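Long-range contact in De novo designed switch protein caging a hemagglutinin binder (sCageHA267_1S) (Synthetic construct, PDB 7CBC), which probably works as a switchable biosensor cage, a designed helical bundle that holds a hemagglutinin-binding domain sequestered until it is opened: residues 26-40 with 57-71. Numbering follows the deposited sequence.
Sequences LLEAMARLQELNLEL and IKEVKDKSKEIIRRA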
# COMPACT_ATOMS: atom_id res chain seq x y z
N LEU A 26 -5.45 -3.60 0.47
CA LEU A 26 -5.68 -2.35 1.20
C LEU A 26 -6.39 -1.33 0.33
O LEU A 26 -7.26 -0.59 0.81
CB LEU A 26 -4.36 -1.79 1.70
CG LEU A 26 -3.75 -2.65 2.81
CD1 LEU A 26 -2.43 -2.04 3.29
CD2 LEU A 26 -4.73 -2.77 3.96
N LEU A 27 -6.04 -1.27 -0.96
CA LEU A 27 -6.77 -0.43 -1.89
C LEU A 27 -8.23 -0.86 -1.99
O LEU A 27 -9.14 -0.02 -1.96
CB LEU A 27 -6.10 -0.49 -3.26
CG LEU A 27 -6.75 0.45 -4.27
CD1 LEU A 27 -6.43 1.88 -3.88
CD2 LEU A 27 -6.25 0.15 -5.67
N GLU A 28 -8.47 -2.17 -2.14
CA GLU A 28 -9.84 -2.68 -2.20
C GLU A 28 -10.63 -2.25 -0.96
O GLU A 28 -11.72 -1.70 -1.08
CB GLU A 28 -9.82 -4.20 -2.33
CG GLU A 28 -11.16 -4.82 -2.76
CD GLU A 28 -12.13 -5.06 -1.59
OE1 GLU A 28 -11.67 -5.17 -0.43
OE2 GLU A 28 -13.36 -5.15 -1.85
N ALA A 29 -10.07 -2.50 0.23
CA ALA A 29 -10.75 -2.15 1.47
C ALA A 29 -11.02 -0.66 1.55
O ALA A 29 -12.04 -0.25 2.11
CB ALA A 29 -9.91 -2.60 2.66
N MSE A 30 -10.11 0.16 1.03
CA MSE A 30 -10.30 1.60 1.01
C MSE A 30 -11.40 1.96 0.02
O MSE A 30 -12.18 2.89 0.25
CB MSE A 30 -8.98 2.31 0.66
CG MSE A 30 -9.08 3.84 0.64
SE MSE A 30 -7.58 4.69 -0.30
CE MSE A 30 -8.16 4.39 -2.14
N ALA A 31 -11.49 1.20 -1.07
CA ALA A 31 -12.61 1.39 -1.99
C ALA A 31 -13.93 1.05 -1.32
O ALA A 31 -14.92 1.78 -1.47
CB ALA A 31 -12.42 0.56 -3.25
N ARG A 32 -13.97 -0.05 -0.55
CA ARG A 32 -15.20 -0.41 0.15
C ARG A 32 -15.58 0.64 1.18
O ARG A 32 -16.74 1.06 1.24
CB ARG A 32 -15.07 -1.78 0.82
CG ARG A 32 -14.61 -2.91 -0.09
CD ARG A 32 -15.70 -3.42 -1.01
NE ARG A 32 -16.01 -2.47 -2.07
CZ ARG A 32 -15.33 -2.35 -3.20
NH1 ARG A 32 -14.27 -3.12 -3.45
NH2 ARG A 32 -15.71 -1.44 -4.09
N LEU A 33 -14.61 1.09 2.00
CA LEU A 33 -14.91 2.11 3.00
C LEU A 33 -15.49 3.37 2.36
O LEU A 33 -16.46 3.95 2.86
CB LEU A 33 -13.64 2.47 3.78
CG LEU A 33 -13.08 1.48 4.79
CD1 LEU A 33 -11.74 1.97 5.32
CD2 LEU A 33 -14.06 1.25 5.93
N GLN A 34 -14.86 3.83 1.28
CA GLN A 34 -15.36 5.00 0.57
C GLN A 34 -16.77 4.78 0.06
O GLN A 34 -17.62 5.67 0.14
CB GLN A 34 -14.43 5.33 -0.60
CG GLN A 34 -14.86 6.53 -1.42
CD GLN A 34 -14.69 7.83 -0.66
OE1 GLN A 34 -14.36 7.83 0.53
NE2 GLN A 34 -14.89 8.94 -1.35
N GLU A 35 -17.02 3.60 -0.50
CA GLU A 35 -18.35 3.25 -0.99
C GLU A 35 -19.39 3.39 0.11
O GLU A 35 -20.50 3.90 -0.12
CB GLU A 35 -18.31 1.83 -1.56
CG GLU A 35 -19.51 1.47 -2.38
CD GLU A 35 -19.37 0.14 -3.08
OE1 GLU A 35 -18.24 -0.44 -3.09
OE2 GLU A 35 -20.39 -0.31 -3.64
N LEU A 36 -19.04 2.97 1.34
CA LEU A 36 -19.93 3.14 2.48
C LEU A 36 -20.10 4.61 2.85
O LEU A 36 -21.21 5.06 3.14
CB LEU A 36 -19.41 2.37 3.69
CG LEU A 36 -19.33 0.86 3.59
CD1 LEU A 36 -19.02 0.30 4.97
CD2 LEU A 36 -20.65 0.31 3.05
N ASN A 37 -19.00 5.37 2.88
CA ASN A 37 -19.12 6.77 3.26
C ASN A 37 -20.03 7.53 2.31
O ASN A 37 -20.88 8.32 2.74
CB ASN A 37 -17.75 7.43 3.34
CG ASN A 37 -17.81 8.81 3.97
OD1 ASN A 37 -17.85 8.95 5.19
ND2 ASN A 37 -17.83 9.84 3.13
N LEU A 38 -19.89 7.29 1.00
CA LEU A 38 -20.75 7.99 0.05
C LEU A 38 -22.21 7.61 0.28
O LEU A 38 -23.09 8.48 0.29
CB LEU A 38 -20.33 7.69 -1.38
CG LEU A 38 -18.96 8.28 -1.74
CD1 LEU A 38 -18.71 8.16 -3.23
CD2 LEU A 38 -18.86 9.74 -1.28
N GLU A 39 -22.47 6.32 0.47
CA GLU A 39 -23.83 5.86 0.75
C GLU A 39 -24.38 6.50 2.02
O GLU A 39 -25.56 6.87 2.08
CB GLU A 39 -23.85 4.34 0.87
CG GLU A 39 -23.63 3.63 -0.44
CD GLU A 39 -24.93 3.16 -1.04
OE1 GLU A 39 -25.87 2.89 -0.27
OE2 GLU A 39 -25.01 3.07 -2.29
N LEU A 40 -23.55 6.62 3.06
CA LEU A 40 -24.02 7.21 4.31
C LEU A 40 -24.36 8.68 4.13
O LEU A 40 -25.37 9.17 4.65
CB LEU A 40 -22.96 7.02 5.39
CG LEU A 40 -23.32 7.70 6.71
CD1 LEU A 40 -24.68 7.22 7.22
CD2 LEU A 40 -22.22 7.49 7.75
N ILE A 57 -26.44 4.71 11.21
CA ILE A 57 -25.09 5.05 11.66
C ILE A 57 -24.42 3.84 12.30
O ILE A 57 -23.28 3.49 11.97
CB ILE A 57 -25.13 6.25 12.62
CG1 ILE A 57 -25.44 7.54 11.85
CG2 ILE A 57 -23.80 6.40 13.37
CD1 ILE A 57 -24.27 8.13 11.13
N LYS A 58 -25.13 3.17 13.22
CA LYS A 58 -24.56 1.98 13.85
C LYS A 58 -24.20 0.92 12.81
O LYS A 58 -23.15 0.27 12.92
CB LYS A 58 -25.55 1.39 14.86
CG LYS A 58 -25.01 0.14 15.58
CD LYS A 58 -26.12 -0.73 16.18
CE LYS A 58 -27.30 0.13 16.66
NZ LYS A 58 -28.23 -0.57 17.59
N GLU A 59 -25.04 0.74 11.79
CA GLU A 59 -24.81 -0.31 10.82
C GLU A 59 -23.63 0.02 9.91
O GLU A 59 -22.91 -0.89 9.50
CB GLU A 59 -26.07 -0.58 10.01
CG GLU A 59 -26.03 -1.89 9.23
CD GLU A 59 -26.17 -1.70 7.72
OE1 GLU A 59 -26.26 -0.54 7.27
OE2 GLU A 59 -26.18 -2.72 6.99
N VAL A 60 -23.43 1.29 9.56
CA VAL A 60 -22.24 1.59 8.78
C VAL A 60 -21.01 1.55 9.67
O VAL A 60 -19.92 1.18 9.21
CB VAL A 60 -22.39 2.95 8.06
CG1 VAL A 60 -22.48 4.07 9.06
CG2 VAL A 60 -21.25 3.19 7.09
N LYS A 61 -21.14 1.86 10.95
CA LYS A 61 -20.01 1.66 11.86
C LYS A 61 -19.61 0.20 11.90
O LYS A 61 -18.46 -0.15 11.60
CB LYS A 61 -20.35 2.17 13.26
CG LYS A 61 -20.19 3.67 13.41
CD LYS A 61 -20.39 4.11 14.85
CE LYS A 61 -20.23 5.62 14.99
NZ LYS A 61 -20.68 6.09 16.34
N ASP A 62 -20.55 -0.68 12.24
CA ASP A 62 -20.24 -2.11 12.28
C ASP A 62 -19.71 -2.60 10.94
O ASP A 62 -18.76 -3.38 10.89
CB ASP A 62 -21.46 -2.92 12.71
CG ASP A 62 -21.92 -2.58 14.13
OD1 ASP A 62 -21.07 -2.18 14.95
OD2 ASP A 62 -23.14 -2.72 14.41
N LYS A 63 -20.29 -2.13 9.83
CA LYS A 63 -19.80 -2.58 8.53
C LYS A 63 -18.37 -2.10 8.28
O LYS A 63 -17.54 -2.85 7.74
CB LYS A 63 -20.73 -2.10 7.41
CG LYS A 63 -20.88 -3.09 6.24
CD LYS A 63 -19.60 -3.23 5.38
CE LYS A 63 -19.70 -4.35 4.33
NZ LYS A 63 -18.69 -4.27 3.20
N SER A 64 -18.05 -0.87 8.69
CA SER A 64 -16.70 -0.35 8.53
C SER A 64 -15.70 -1.13 9.37
O SER A 64 -14.59 -1.44 8.91
CB SER A 64 -16.66 1.13 8.91
OG SER A 64 -17.47 1.88 8.03
N LYS A 65 -16.06 -1.45 10.62
CA LYS A 65 -15.11 -2.14 11.48
C LYS A 65 -14.84 -3.55 10.98
O LYS A 65 -13.73 -4.06 11.14
CB LYS A 65 -15.62 -2.15 12.93
CG LYS A 65 -15.32 -0.84 13.69
CD LYS A 65 -16.53 0.08 13.77
CE LYS A 65 -16.17 1.58 13.82
NZ LYS A 65 -15.62 2.12 12.53
N GLU A 66 -15.83 -4.17 10.35
CA GLU A 66 -15.60 -5.46 9.73
C GLU A 66 -14.61 -5.34 8.57
O GLU A 66 -13.66 -6.12 8.47
CB GLU A 66 -16.93 -6.06 9.27
CG GLU A 66 -16.81 -7.43 8.61
CD GLU A 66 -16.14 -8.47 9.51
OE1 GLU A 66 -16.12 -8.29 10.75
OE2 GLU A 66 -15.63 -9.48 8.97
N ILE A 67 -14.80 -4.34 7.71
CA ILE A 67 -13.85 -4.09 6.63
C ILE A 67 -12.45 -3.88 7.19
O ILE A 67 -11.47 -4.43 6.68
CB ILE A 67 -14.30 -2.88 5.79
CG1 ILE A 67 -15.49 -3.26 4.91
CG2 ILE A 67 -13.14 -2.35 4.94
CD1 ILE A 67 -16.12 -2.09 4.20
N ILE A 68 -12.34 -3.11 8.27
CA ILE A 68 -11.03 -2.79 8.82
C ILE A 68 -10.42 -4.01 9.51
O ILE A 68 -9.23 -4.31 9.33
CB ILE A 68 -11.17 -1.58 9.76
CG1 ILE A 68 -11.24 -0.30 8.93
CG2 ILE A 68 -10.03 -1.52 10.76
CD1 ILE A 68 -12.00 0.81 9.59
N ARG A 69 -11.23 -4.76 10.27
CA ARG A 69 -10.72 -5.96 10.92
C ARG A 69 -10.27 -7.01 9.91
O ARG A 69 -9.30 -7.73 10.16
CB ARG A 69 -11.78 -6.53 11.87
CG ARG A 69 -11.40 -7.86 12.49
CD ARG A 69 -12.62 -8.64 13.01
NE ARG A 69 -13.36 -9.32 11.94
CZ ARG A 69 -12.88 -10.36 11.25
NH1 ARG A 69 -11.67 -10.84 11.50
NH2 ARG A 69 -13.62 -10.91 10.30
N ARG A 70 -10.94 -7.11 8.77
CA ARG A 70 -10.49 -8.08 7.78
C ARG A 70 -9.26 -7.58 7.03
O ARG A 70 -8.41 -8.38 6.63
CB ARG A 70 -11.66 -8.42 6.85
CG ARG A 70 -11.25 -9.01 5.53
CD ARG A 70 -12.17 -8.55 4.43
NE ARG A 70 -12.17 -7.10 4.40
CZ ARG A 70 -11.14 -6.35 4.01
NH1 ARG A 70 -9.99 -6.89 3.55
NH2 ARG A 70 -11.27 -5.04 4.07
N ALA A 71 -9.10 -6.26 6.86
CA ALA A 71 -7.85 -5.73 6.31
C ALA A 71 -6.69 -5.89 7.29
O ALA A 71 -5.55 -6.10 6.86
CB ALA A 71 -8.02 -4.25 5.92
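Neighbouring helices 3-46 and 50-93 of the designed helical bundle form an antiparallel hairpin here; the axes of segments 26-40 and 57-71 approach to 10.0 Å, with 176° between their N-to-C directions, and Leu36 and Ile67 interlock as reciprocal knobs into holes. Leu36 enters a hole lined by Val60, Lys63, Ser64 and Ile67; its CD1 lies 3.6 Å from Lys63 CD, the two side chains crossing nearly at right angles. Ile67 answers with both branches. With CG1 beside the backbone N (chi1 -74°), its CD1 reaches Arg32 CB at 3.6 Å, while CG2 packs 3.8 Å from Leu33 CG, the Leu33 and Ile67 side chains running alongside each other, oppositely directed. Toward the loop joining the helices, Leu40 CD2 meets Val60 CG1 at 3.7 Å and also touches Ile57 CD1. At the other end the small Ala29 and Ala71 face each other, CB to CB 4.1 Å. Ser64 OG donates to Val60 O and also bonds Gln130 of helix 99-142, so the buried hydroxyl is satisfied. At the partly exposed border, the Arg32 chain folds at chi2 and chi3 to lie along its own helix, where it grips Glu35 OE1 side-on through NE and NH2, while NH1 gives Glu28 OE2 a nearly straight 2.7 Å bond (170°). A leucine in place of Arg32 would probably leave both carboxylates without their shared cation. The hairpin is thus held by apolar interdigitation, with the Arg32 ion pairs confined to one helix.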